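Local coordinates for uncharacterized protein (Arthrobacter sp., PDB 3BL4), which is of unknown function but belongs to a family of the STAS clan and pairs with a second copy of itself in the assembly, at residues A34-A37 with E38-M41. Numbering follows the deposited sequence. Where two conformers were deposited one is given.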
loop_
_atom_site.group_PDB
_atom_site.type_symbol
_atom_site.label_atom_id
_atom_site.label_comp_id
_atom_site.label_asym_id
_atom_site.label_seq_id
_atom_site.Cartn_x
_atom_site.Cartn_y
_atom_site.Cartn_z
ATOM N N ALA A 34 3.924 -3.272 -9.123
ATOM C CA ALA A 34 4.296 -3.753 -7.802
ATOM C C ALA A 34 5.770 -4.148 -7.766
ATOM O O ALA A 34 6.482 -3.828 -6.813
ATOM C CB ALA A 34 3.424 -4.942 -7.419
ATOM N N ALA A 35 6.210 -4.855 -8.808
ATOM C CA ALA A 35 7.596 -5.287 -8.948
ATOM C C ALA A 35 8.588 -4.135 -8.914
ATOM O O ALA A 35 9.651 -4.277 -8.326
ATOM C CB ALA A 35 7.785 -6.087 -10.256
ATOM N N ASP A 36 8.252 -3.022 -9.572
ATOM C CA ASP A 36 9.099 -1.826 -9.580
ATOM C C ASP A 36 9.205 -1.252 -8.181
ATOM O O ASP A 36 10.300 -0.941 -7.722
ATOM C CB ASP A 36 8.546 -0.738 -10.515
ATOM C CG ASP A 36 8.759 -1.055 -11.987
ATOM O OD1 ASP A 36 9.444 -2.050 -12.302
ATOM O OD2 ASP A 36 8.228 -0.305 -12.834
ATOM N N ALA A 37 8.063 -1.127 -7.508
ATOM C CA ALA A 37 8.023 -0.634 -6.142
ATOM C C ALA A 37 8.869 -1.512 -5.223
ATOM O O ALA A 37 9.593 -0.984 -4.411
ATOM C CB ALA A 37 6.564 -0.568 -5.630
ATOM N N GLU A 38 8.767 -2.838 -5.349
ATOM C CA GLU A 38 9.597 -3.752 -4.562
ATOM C C GLU A 38 11.080 -3.612 -4.906
ATOM O O GLU A 38 11.935 -3.630 -4.015
ATOM C CB GLU A 38 9.223 -5.223 -4.796
ATOM C CG GLU A 38 7.998 -5.718 -4.061
ATOM C CD GLU A 38 7.484 -7.050 -4.638
ATOM O OE1 GLU A 38 8.289 -8.017 -4.695
ATOM O OE2 GLU A 38 6.298 -7.115 -5.051
ATOM N N ARG A 39 11.385 -3.512 -6.200
ATOM C CA ARG A 39 12.763 -3.405 -6.641
ATOM C C ARG A 39 13.374 -2.119 -6.114
ATOM O O ARG A 39 14.531 -2.102 -5.715
ATOM C CB ARG A 39 12.867 -3.450 -8.166
ATOM C CG ARG A 39 14.311 -3.602 -8.697
ATOM C CD ARG A 39 14.350 -4.254 -10.092
ATOM N NE ARG A 39 13.367 -3.657 -11.018
ATOM C CZ ARG A 39 12.321 -4.285 -11.577
ATOM N NH1 ARG A 39 12.071 -5.581 -11.365
ATOM N NH2 ARG A 39 11.509 -3.602 -12.377
ATOM N N ALA A 40 12.589 -1.045 -6.104
ATOM C CA ALA A 40 13.068 0.236 -5.601
ATOM C C ALA A 40 13.483 0.142 -4.138
ATOM O O ALA A 40 14.490 0.719 -3.759
ATOM C CB ALA A 40 12.018 1.329 -5.798
HETATM N N MSE A 41 12.714 -0.584 -3.324
HETATM C CA MSE A 41 13.046 -0.729 -1.907
HETATM C C MSE A 41 14.256 -1.650 -1.730
HETATM O O MSE A 41 15.070 -1.432 -0.825
HETATM C CB MSE A 41 11.860 -1.248 -1.100
HETATM C CG MSE A 41 12.157 -1.371 0.401
HETATM SE SE MSE A 41 12.367 0.364 1.256
HETATM C CE MSE A 41 10.594 0.763 1.461
#
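Residues A34-A37 and E38-M41 form the first two turns of one helix, linked by i to i+4 bonds: E38 N reaches A34 O at 2.9 Å, R39 N meets A35 O and A40 N meets D36 O, while the bond from M41 N to A37 O, at 3.3 Å, is weak. On this scaffold D36 and R39, three residues apart, show how helical spacing sets opposite charges side by side. Their side chains point the same way, and in the conformer of D36 described here OD1 meets NH2 of R39 at 2.6 Å in a salt bridge, which a second conformer of D36 leaves less certain. In this conformer the contact uses a single oxygen and a single nitrogen, with the carboxylate and guanidinium planes turned 70° apart. R39 leaves with CG opposite the backbone N (chi1 -169°), and a bend at chi3 brings the guanidinium back over the first turn, where A35 O lies over one face, offset toward its rim. E38 instead runs beside the backbone of A34, its OE2 3.7 Å from A34 O and 4.3 Å from A34 CB. Across the subunit interface, E38 packs on I101 of the second subunit and makes a long, weak ion pair with its R75; an alanine here would probably leave that arginine without this distant charge and thin the packing on I101. A37 O also accepts a bond from N102 ND2 of the second subunit. Within its own chain the helix, residues 34-48, is the crossover of a beta-alpha-beta unit between parallel strands 22-25 and 53-58, with A37 and A40 resting on W26, in the loop just after strand 22-25.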